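Local coordinates for protein particle-associated lyase (Acinetobacter bacteriophage AP22, PDB 4Y9V) that probably degrades the capsular polysaccharide of Acinetobacter baumannii as a trimeric phage tailspike lyase, and holds a saccharide of that capsule in a glycan pocket, at residues A379-G384 against K411-D416; H78-E83 against V99-T104; V598-L603 against L616-G621. All coordinates share one frame; numbering follows the deposited sequence. Where two conformers were deposited one is given.

Contact 1 (A379-G384 against K411-D416); sequences AEPRGG and KQLHED. Unlike the reference sequence in segment 379-384: Glu380 (reference Lys). With EDO (1,2-ethanediol), chain D.
The guanidinium of Arg382 stacks on the His414 ring, the planes 29° apart and the centres offset, with NE standing over the rim of one ring face. Arg382 reaches it on a chain extended from CG to NE, whose CG is anti to the backbone N (chi1 -179°), so CG also runs past His414 CB, at 3.8 Å. Arg382 O also accepts the backbone N of His414, in its carbonyl plane at 2.8 Å. A second, weak bond runs from Glu415 N to Arg382 O at 3.3 Å. Farther along, Gly384 N donates to Asp416 O at 2.8 Å in a nearly straight bond of 166°. Between these bonds Gly383, in a backbone conformation suited to glycine, lays its CA against Glu415 O. Leu413 CD2 rests 4.0 Å from Pro381 CB, while two waters tie Pro381 O to Lys411 O and Gln412 O. The guanidinium is positioned by a second shell: NE donates to Tyr162 O, and Tyr162 adds a cation-pi contact. An ethanediol oxygen takes up NH1 in the guanidinium plane and donates to Gly383 O. The segments are stacked corners of successive coils of the pectin lyase-like beta-helix. Backbone bonds and bridging waters join the two corners, and the arginine, probably cationic, couples them to the loop that carries Tyr162.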
loop_
_atom_site.group_PDB
_atom_site.type_symbol
_atom_site.label_atom_id
_atom_site.label_comp_id
_atom_site.label_asym_id
_atom_site.label_seq_id
_atom_site.Cartn_x
_atom_site.Cartn_y
_atom_site.Cartn_z
ATOM N N ALA A 379 8.522 -19.322 -12.955
ATOM C CA ALA A 379 9.173 -20.176 -13.941
ATOM C C ALA A 379 10.668 -19.989 -14.040
ATOM O O ALA A 379 11.308 -20.856 -14.660
ATOM C CB ALA A 379 8.642 -19.856 -15.332
ATOM N N GLU A 380 11.255 -18.949 -13.439
ATOM C CA GLU A 380 12.716 -18.813 -13.387
ATOM C C GLU A 380 13.140 -18.494 -11.942
ATOM O O GLU A 380 13.813 -17.488 -11.699
ATOM C CB GLU A 380 13.226 -17.762 -14.384
ATOM C CG GLU A 380 12.964 -18.141 -15.834
ATOM C CD GLU A 380 13.639 -17.219 -16.855
ATOM O OE1 GLU A 380 13.647 -15.994 -16.651
ATOM O OE2 GLU A 380 14.172 -17.740 -17.860
ATOM N N PRO A 381 12.743 -19.309 -10.952
ATOM C CA PRO A 381 13.041 -18.940 -9.581
ATOM C C PRO A 381 14.514 -19.071 -9.215
ATOM O O PRO A 381 15.162 -20.077 -9.491
ATOM C CB PRO A 381 12.223 -19.948 -8.742
ATOM C CG PRO A 381 12.051 -21.138 -9.658
ATOM C CD PRO A 381 11.938 -20.530 -11.047
ATOM N N ARG A 382 15.008 -18.064 -8.512
ATOM C CA ARG A 382 16.355 -18.044 -7.935
ATOM C C ARG A 382 16.341 -18.254 -6.441
ATOM O O ARG A 382 17.216 -18.952 -5.887
ATOM C CB ARG A 382 17.031 -16.726 -8.317
ATOM C CG ARG A 382 18.442 -16.576 -7.802
ATOM C CD ARG A 382 19.025 -15.259 -8.313
ATOM N NE ARG A 382 20.366 -14.988 -7.850
ATOM C CZ ARG A 382 20.668 -14.362 -6.782
ATOM N NH1 ARG A 382 19.724 -14.004 -5.892
ATOM N NH2 ARG A 382 21.921 -14.131 -6.493
ATOM N N GLY A 383 15.376 -17.660 -5.743
ATOM C CA GLY A 383 15.270 -17.801 -4.317
ATOM C C GLY A 383 14.764 -16.506 -3.697
ATOM O O GLY A 383 14.720 -15.468 -4.355
ATOM N N GLY A 384 14.411 -16.577 -2.440
ATOM C CA GLY A 384 13.813 -15.468 -1.734
ATOM C C GLY A 384 12.302 -15.596 -1.668
ATOM O O GLY A 384 11.744 -16.673 -1.873
ATOM N N LYS A 411 16.190 -25.717 -12.005
ATOM C CA LYS A 411 17.597 -25.481 -11.718
ATOM C C LYS A 411 17.759 -25.371 -10.213
ATOM O O LYS A 411 16.822 -24.974 -9.523
ATOM C CB LYS A 411 18.073 -24.175 -12.377
ATOM C CG LYS A 411 17.940 -24.119 -13.855
ATOM C CD LYS A 411 18.820 -25.039 -14.612
ATOM C CE LYS A 411 18.735 -24.814 -16.102
ATOM N NZ LYS A 411 19.633 -25.720 -16.875
ATOM N N GLN A 412 18.942 -25.619 -9.714
ATOM C CA GLN A 412 19.207 -25.364 -8.319
ATOM C C GLN A 412 18.867 -23.921 -7.997
ATOM O O GLN A 412 19.230 -22.986 -8.717
ATOM C CB GLN A 412 20.663 -25.656 -7.972
ATOM C CG GLN A 412 21.061 -27.116 -8.064
ATOM C CD GLN A 412 20.486 -27.967 -6.948
ATOM O OE1 GLN A 412 19.987 -27.479 -5.924
ATOM N NE2 GLN A 412 20.574 -29.261 -7.143
ATOM N N LEU A 413 18.212 -23.741 -6.866
ATOM C CA LEU A 413 17.994 -22.426 -6.258
ATOM C C LEU A 413 19.295 -21.897 -5.661
ATOM O O LEU A 413 20.090 -22.682 -5.103
ATOM C CB LEU A 413 16.970 -22.523 -5.146
ATOM C CG LEU A 413 15.558 -22.911 -5.578
ATOM C CD1 LEU A 413 14.762 -23.309 -4.350
ATOM C CD2 LEU A 413 14.875 -21.754 -6.276
ATOM N N HIS A 414 19.489 -20.571 -5.701
ATOM C CA HIS A 414 20.556 -19.904 -4.973
ATOM C C HIS A 414 20.247 -19.740 -3.497
ATOM O O HIS A 414 21.168 -19.717 -2.674
ATOM C CB HIS A 414 20.846 -18.548 -5.598
ATOM C CG HIS A 414 21.681 -18.502 -6.819
ATOM N ND1 HIS A 414 22.769 -17.731 -6.923
ATOM C CD2 HIS A 414 21.489 -19.116 -7.974
ATOM C CE1 HIS A 414 23.265 -17.944 -8.138
ATOM N NE2 HIS A 414 22.516 -18.774 -8.832
ATOM N N GLU A 415 18.973 -19.599 -3.162
ATOM C CA GLU A 415 18.550 -19.394 -1.774
ATOM C C GLU A 415 17.205 -20.107 -1.612
ATOM O O GLU A 415 16.491 -20.382 -2.578
ATOM C CB GLU A 415 18.445 -17.903 -1.439
ATOM C CG GLU A 415 19.676 -17.022 -1.441
ATOM C CD GLU A 415 20.713 -17.362 -0.402
ATOM O OE1 GLU A 415 20.538 -18.215 0.497
ATOM O OE2 GLU A 415 21.750 -16.691 -0.443
ATOM N N ASP A 416 16.831 -20.355 -0.353
ATOM C CA ASP A 416 15.530 -20.930 -0.061
ATOM C C ASP A 416 14.435 -20.080 -0.707
ATOM O O ASP A 416 14.547 -18.835 -0.738
ATOM C CB ASP A 416 15.309 -20.982 1.433
ATOM C CG ASP A 416 16.226 -21.917 2.204
ATOM O OD1 ASP A 416 16.926 -22.751 1.583
ATOM O OD2 ASP A 416 16.217 -21.859 3.460
HETATM C C1 EDO D . 16.314 -13.195 -5.915
HETATM O O1 EDO D . 16.870 -14.443 -5.897
HETATM C C2 EDO D . 16.405 -12.483 -4.605
HETATM O O2 EDO D . 17.742 -12.095 -4.347
HETATM O O HOH W 1 15.057 -22.860 -9.783
HETATM O O HOH W 2 18.211 -20.452 -9.330
#

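Contact 2 (H78-E83 against V99-T104); sequences HVKSRE and VNETGT. With EDO (1,2-ethanediol), chain G; EDO (1,2-ethanediol), chain J.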
loop_
_atom_site.group_PDB
_atom_site.type_symbol
_atom_site.label_atom_id
_atom_site.label_comp_id
_atom_site.label_asym_id
_atom_site.label_seq_id
_atom_site.Cartn_x
_atom_site.Cartn_y
_atom_site.Cartn_z
ATOM N N HIS A 78 12.798 23.151 -30.929
ATOM C CA HIS A 78 11.342 23.279 -31.066
ATOM C C HIS A 78 10.931 22.733 -32.425
ATOM O O HIS A 78 11.573 23.034 -33.435
ATOM C CB HIS A 78 10.928 24.740 -30.928
ATOM C CG HIS A 78 11.172 25.289 -29.582
ATOM N ND1 HIS A 78 12.375 25.715 -29.110
ATOM C CD2 HIS A 78 10.252 25.430 -28.576
ATOM C CE1 HIS A 78 12.161 26.103 -27.787
ATOM N NE2 HIS A 78 10.890 25.943 -27.501
ATOM N N VAL A 79 9.864 21.944 -32.448
ATOM C CA VAL A 79 9.380 21.291 -33.671
ATOM C C VAL A 79 7.907 21.605 -33.894
ATOM O O VAL A 79 7.068 21.342 -33.016
ATOM C CB VAL A 79 9.632 19.781 -33.636
ATOM C CG1 VAL A 79 9.143 19.122 -34.910
ATOM C CG2 VAL A 79 11.101 19.479 -33.388
ATOM N N LYS A 80 7.596 22.122 -35.076
ATOM C CA LYS A 80 6.241 22.382 -35.518
ATOM C C LYS A 80 5.525 21.105 -35.825
ATOM O O LYS A 80 6.069 20.133 -36.380
ATOM C CB LYS A 80 6.312 23.254 -36.776
ATOM C CG LYS A 80 4.989 23.635 -37.396
ATOM C CD LYS A 80 5.111 24.631 -38.561
ATOM C CE LYS A 80 3.824 24.878 -39.273
ATOM N NZ LYS A 80 2.860 25.651 -38.427
ATOM N N SER A 81 4.222 21.086 -35.524
ATOM C CA SER A 81 3.374 19.912 -35.712
ATOM C C SER A 81 3.201 19.564 -37.203
ATOM O O SER A 81 2.493 20.246 -37.945
ATOM C CB SER A 81 2.005 20.222 -35.131
ATOM O OG SER A 81 1.146 19.126 -35.223
ATOM N N ARG A 82 3.837 18.463 -37.590
ATOM C CA ARG A 82 3.719 17.799 -38.874
ATOM C C ARG A 82 4.084 16.331 -38.627
ATOM O O ARG A 82 4.700 16.019 -37.610
ATOM C CB ARG A 82 4.692 18.338 -39.980
ATOM C CG ARG A 82 4.666 19.820 -40.255
ATOM C CD ARG A 82 5.622 20.129 -41.405
ATOM N NE ARG A 82 5.745 21.516 -41.799
ATOM C CZ ARG A 82 6.610 22.382 -41.279
ATOM N NH1 ARG A 82 7.422 22.052 -40.277
ATOM N NH2 ARG A 82 6.677 23.602 -41.778
ATOM N N GLU A 83 3.783 15.475 -39.595
ATOM C CA GLU A 83 4.351 14.132 -39.631
ATOM C C GLU A 83 5.625 14.180 -40.482
ATOM O O GLU A 83 5.539 14.589 -41.666
ATOM C CB GLU A 83 3.382 13.101 -40.148
ATOM C CG GLU A 83 3.958 11.706 -40.113
ATOM C CD GLU A 83 2.986 10.617 -40.445
ATOM O OE1 GLU A 83 1.909 10.588 -39.809
ATOM O OE2 GLU A 83 3.283 9.726 -41.296
ATOM N N VAL A 99 11.120 20.119 -27.794
ATOM C CA VAL A 99 9.872 20.772 -27.438
ATOM C C VAL A 99 8.978 20.652 -28.675
ATOM O O VAL A 99 9.063 21.437 -29.618
ATOM C CB VAL A 99 10.031 22.227 -27.001
ATOM C CG1 VAL A 99 8.683 22.750 -26.514
ATOM C CG2 VAL A 99 11.092 22.381 -25.955
ATOM N N ASN A 100 8.150 19.602 -28.694
ATOM C CA ASN A 100 7.338 19.256 -29.843
ATOM C C ASN A 100 5.894 19.712 -29.679
ATOM O O ASN A 100 5.300 19.461 -28.638
ATOM C CB ASN A 100 7.377 17.748 -30.064
ATOM C CG ASN A 100 8.771 17.271 -30.425
ATOM O OD1 ASN A 100 9.551 17.966 -31.009
ATOM N ND2 ASN A 100 9.069 16.012 -30.069
ATOM N N GLU A 101 5.319 20.343 -30.698
ATOM C CA GLU A 101 3.898 20.620 -30.700
ATOM C C GLU A 101 3.124 19.297 -30.728
ATOM O O GLU A 101 3.569 18.322 -31.358
ATOM C CB GLU A 101 3.529 21.514 -31.882
ATOM C CG GLU A 101 4.060 22.931 -31.787
ATOM C CD GLU A 101 3.541 23.836 -32.891
ATOM O OE1 GLU A 101 3.170 23.302 -33.976
ATOM O OE2 GLU A 101 3.515 25.081 -32.731
ATOM N N THR A 102 1.949 19.271 -30.144
ATOM C CA THR A 102 1.081 18.112 -30.275
ATOM C C THR A 102 0.840 17.831 -31.755
ATOM O O THR A 102 0.651 18.771 -32.548
ATOM C CB THR A 102 -0.236 18.381 -29.536
ATOM O OG1 THR A 102 0.095 18.541 -28.143
ATOM C CG2 THR A 102 -1.232 17.231 -29.697
ATOM N N GLY A 103 0.823 16.570 -32.109
ATOM C CA GLY A 103 0.675 16.159 -33.496
ATOM C C GLY A 103 1.978 16.092 -34.281
ATOM O O GLY A 103 1.983 15.664 -35.436
ATOM N N THR A 104 3.076 16.454 -33.646
ATOM C CA THR A 104 4.390 16.151 -34.218
ATOM C C THR A 104 4.563 14.628 -34.189
ATOM O O THR A 104 4.526 14.037 -33.095
ATOM C CB THR A 104 5.515 16.808 -33.397
ATOM O OG1 THR A 104 5.358 18.224 -33.425
ATOM C CG2 THR A 104 6.853 16.456 -33.952
HETATM C C1 EDO G . 7.869 25.658 -34.074
HETATM O O1 EDO G . 9.139 25.197 -34.318
HETATM C C2 EDO G . 7.202 25.026 -32.827
HETATM O O2 EDO G . 7.783 25.463 -31.632
HETATM C C1 EDO J . 1.635 27.936 -33.048
HETATM O O1 EDO J . 1.086 26.627 -32.848
HETATM C C2 EDO J . 1.544 28.351 -34.483
HETATM O O2 EDO J . 0.205 28.502 -34.903
HETATM O O HOH W 3 1.762 24.578 -35.912
#
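Ser81 OG donates to Thr102 O at 2.7 Å, the shortest polar bond between the segments, approaching that oxygen 21° out of the carbonyl plane. The hydroxyl is aimed there because it lies anti to Ser81 N (chi1 -178°), which sets it against the type II turn from Glu101 to Thr104, close to Gly103. The turn is held from within by Glu101 O, which accepts both Thr104 N and, at 2.7 Å, Thr104 OG1. In one of two modelled conformers, the extended Glu101 side chain runs alongside that of Lys80, pointing the same way: OE1 takes Ser81 N at 2.9 Å on its anti side, 28° out of the carboxylate plane, and a water links OE1 to Lys80 NZ. Before the turn the chains are parallel strands. Val79 N donates to Val99 O at 3.0 Å, and Glu101 N meets Val79 O head-on at 3.1 Å. On one face of the sheet His78 and Val99 run side by side, and Val99 CG2 sits over the rim of the imidazole in a CH-pi contact, 4.2 Å from its centroid. On the other, Val79 CG1 meets the methyl of Thr104, CG2, at 3.6 Å. Asn100 OD1 is buried against Val79 without a polar partner, whereas its ND2 is satisfied by Tyr215 O. Arg82 turns away to a salt bridge with Asp48, and Lys75 and Lys76 of a second subunit pack on Ser81 and Glu101. Parallel pairing resumes at strands 83-85 and 105-109, consistent with corners of successive beta-helix coils, here joined by the serine hydroxyl and, in this conformer, the glutamate carboxylate.

Contact 3 (V598-L603 against L616-G621); sequences VRPAIL and LYWESG. Unlike the reference sequence in segment 598-603: Ile602 (reference Val). With SO4 (sulfate ion), chain L.
Trp618 has CG in the crowded position between its backbone N and carbonyl carbon (chi1 60°). Val598, with CG1 anti to its carbonyl carbon (chi1 -59°), likewise has CG2 between backbone N and carbonyl carbon, and the two side chains cross at about a right angle. The valine methyl lies over one face of the indole, near the rim, with CG2 4.0 Å from Trp618 CD2. Pro600 follows on the same side of its strand and wedges between two partners. Its CG reaches Trp618 CB at 3.9 Å, and its CB meets Leu616 CB at 3.9 Å. Leu616 in turn spreads its two methyls: CD1 lies 3.8 Å from Ala601 CA, and CD2 is 3.7 Å from Ile602 CD1. The strand segments, with axes 7.2 Å apart at closest approach and N-to-C directions 139° apart, belong to different sheets of the Ig-like domain and face each other through side chains. Val556, Val558 and Val560 of strand 555-561, with Ile544, extend the same apolar layer. Arg599 points the other way, to Ala541 O, a sulfate ion and Ser568 of a third subunit. Ser620 OG, in the plane of the indole at its edge, is bonded to Tyr550 OH. With apolar side chains making nearly all of its contacts, this pairing depends on shape and burial, as in the core of a beta-sandwich, while Arg599 is directed outward, to a neighbouring subunit.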
loop_
_atom_site.group_PDB
_atom_site.type_symbol
_atom_site.label_atom_id
_atom_site.label_comp_id
_atom_site.label_asym_id
_atom_site.label_seq_id
_atom_site.Cartn_x
_atom_site.Cartn_y
_atom_site.Cartn_z
ATOM N N VAL A 598 -12.272 -36.883 13.323
ATOM C CA VAL A 598 -12.158 -37.016 14.775
ATOM C C VAL A 598 -13.394 -37.743 15.286
ATOM O O VAL A 598 -14.395 -37.857 14.549
ATOM C CB VAL A 598 -11.965 -35.671 15.490
ATOM C CG1 VAL A 598 -10.688 -34.970 14.988
ATOM C CG2 VAL A 598 -13.158 -34.751 15.339
ATOM N N ARG A 599 -13.382 -38.187 16.522
ATOM C CA ARG A 599 -14.540 -38.896 17.073
ATOM C C ARG A 599 -14.583 -38.758 18.567
ATOM O O ARG A 599 -14.171 -39.660 19.334
ATOM C CB ARG A 599 -14.574 -40.373 16.637
ATOM C CG ARG A 599 -15.942 -40.983 16.946
ATOM C CD ARG A 599 -15.992 -42.479 16.562
ATOM N NE ARG A 599 -17.355 -42.941 16.737
ATOM C CZ ARG A 599 -17.748 -44.192 16.493
ATOM N NH1 ARG A 599 -16.892 -45.118 16.163
ATOM N NH2 ARG A 599 -19.020 -44.479 16.606
ATOM N N PRO A 600 -15.106 -37.633 19.076
ATOM C CA PRO A 600 -15.209 -37.450 20.523
ATOM C C PRO A 600 -16.097 -38.531 21.159
ATOM O O PRO A 600 -17.058 -38.984 20.560
ATOM C CB PRO A 600 -15.899 -36.082 20.616
ATOM C CG PRO A 600 -15.745 -35.452 19.332
ATOM C CD PRO A 600 -15.629 -36.482 18.315
ATOM N N ALA A 601 -15.736 -38.872 22.392
ATOM C CA ALA A 601 -16.499 -39.867 23.151
ATOM C C ALA A 601 -16.315 -39.623 24.633
ATOM O O ALA A 601 -15.395 -38.938 25.064
ATOM C CB ALA A 601 -16.024 -41.278 22.770
ATOM N N ILE A 602 -17.186 -40.278 25.409
ATOM C CA ILE A 602 -17.028 -40.436 26.838
ATOM C C ILE A 602 -16.780 -41.901 27.149
ATOM O O ILE A 602 -17.473 -42.784 26.624
ATOM C CB ILE A 602 -18.375 -40.030 27.568
ATOM C CG1 ILE A 602 -18.624 -38.562 27.423
ATOM C CG2 ILE A 602 -18.355 -40.478 29.022
ATOM C CD1 ILE A 602 -17.360 -37.899 27.798
ATOM N N LEU A 603 -15.824 -42.139 28.041
ATOM C CA LEU A 603 -15.624 -43.447 28.678
ATOM C C LEU A 603 -16.202 -43.342 30.102
ATOM O O LEU A 603 -15.818 -42.447 30.867
ATOM C CB LEU A 603 -14.172 -43.840 28.717
ATOM C CG LEU A 603 -13.491 -44.004 27.349
ATOM C CD1 LEU A 603 -12.035 -44.321 27.508
ATOM C CD2 LEU A 603 -14.149 -45.064 26.510
ATOM N N LEU A 616 -20.454 -32.936 23.587
ATOM C CA LEU A 616 -19.034 -33.158 23.413
ATOM C C LEU A 616 -18.503 -32.046 22.496
ATOM O O LEU A 616 -19.129 -31.679 21.525
ATOM C CB LEU A 616 -18.714 -34.539 22.840
ATOM C CG LEU A 616 -18.986 -35.670 23.801
ATOM C CD1 LEU A 616 -18.943 -37.010 23.133
ATOM C CD2 LEU A 616 -17.869 -35.661 24.886
ATOM N N TYR A 617 -17.326 -31.552 22.842
ATOM C CA TYR A 617 -16.647 -30.502 22.106
ATOM C C TYR A 617 -15.312 -31.027 21.634
ATOM O O TYR A 617 -14.682 -31.865 22.292
ATOM C CB TYR A 617 -16.430 -29.279 22.983
ATOM C CG TYR A 617 -17.694 -28.693 23.523
ATOM C CD1 TYR A 617 -18.429 -27.800 22.763
ATOM C CD2 TYR A 617 -18.171 -29.007 24.799
ATOM C CE1 TYR A 617 -19.603 -27.229 23.242
ATOM C CE2 TYR A 617 -19.327 -28.429 25.293
ATOM C CZ TYR A 617 -20.039 -27.519 24.531
ATOM O OH TYR A 617 -21.156 -26.960 25.073
ATOM N N TRP A 618 -14.821 -30.485 20.516
ATOM C CA TRP A 618 -13.556 -30.904 19.975
ATOM C C TRP A 618 -12.859 -29.719 19.307
ATOM O O TRP A 618 -13.504 -28.787 18.823
ATOM C CB TRP A 618 -13.725 -32.090 18.970
ATOM C CG TRP A 618 -14.599 -31.707 17.804
ATOM C CD1 TRP A 618 -15.962 -31.752 17.725
ATOM C CD2 TRP A 618 -14.152 -31.122 16.585
ATOM N NE1 TRP A 618 -16.406 -31.254 16.539
ATOM C CE2 TRP A 618 -15.290 -30.860 15.805
ATOM C CE3 TRP A 618 -12.889 -30.799 16.032
ATOM C CZ2 TRP A 618 -15.217 -30.282 14.527
ATOM C CZ3 TRP A 618 -12.831 -30.222 14.789
ATOM C CH2 TRP A 618 -13.975 -29.981 14.032
ATOM N N GLU A 619 -11.535 -29.840 19.255
ATOM C CA GLU A 619 -10.688 -28.915 18.525
ATOM C C GLU A 619 -9.551 -29.693 17.885
ATOM O O GLU A 619 -8.967 -30.562 18.541
ATOM C CB GLU A 619 -10.119 -27.841 19.470
ATOM C CG GLU A 619 -9.354 -26.760 18.731
ATOM C CD GLU A 619 -8.960 -25.629 19.610
ATOM O OE1 GLU A 619 -7.714 -25.348 19.535
ATOM O OE2 GLU A 619 -9.783 -25.070 20.347
ATOM N N SER A 620 -9.240 -29.383 16.636
ATOM C CA SER A 620 -8.127 -29.994 15.935
ATOM C C SER A 620 -7.152 -28.911 15.472
ATOM O O SER A 620 -7.552 -27.770 15.208
ATOM C CB SER A 620 -8.623 -30.760 14.724
ATOM O OG SER A 620 -9.301 -29.949 13.780
ATOM N N GLY A 621 -5.897 -29.286 15.281
ATOM C CA GLY A 621 -4.920 -28.357 14.726
ATOM C C GLY A 621 -3.558 -29.018 14.650
ATOM O O GLY A 621 -3.342 -30.077 15.224
HETATM S S SO4 L . -21.607 -46.580 18.331
HETATM O O1 SO4 L . -22.414 -47.758 18.766
HETATM O O2 SO4 L . -20.899 -45.998 19.506
HETATM O O3 SO4 L . -22.539 -45.545 17.768
HETATM O O4 SO4 L . -20.631 -47.014 17.260
#

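Overall arrangement
The three contacts follow one another along the chain as 2, 1, 3 and are spread over the length of the tailspike. Contacts 2 and 3 lie on opposite sides of the chain's centre, their centres about 79 Å apart; contact 1 is about 49 Å from contact 2 and 43 Å from contact 3, centre to centre, and none touches another. Contacts 1 and 2 both join neighbouring turns between parallel strands, the first within the pectin lyase-like range, whereas contact 3 joins two sheets of the C-terminal Ig-like domain. Contacts 2 and 3 also approach neighbouring subunits, consistent with subunits that meet on both sides of the chain's centre.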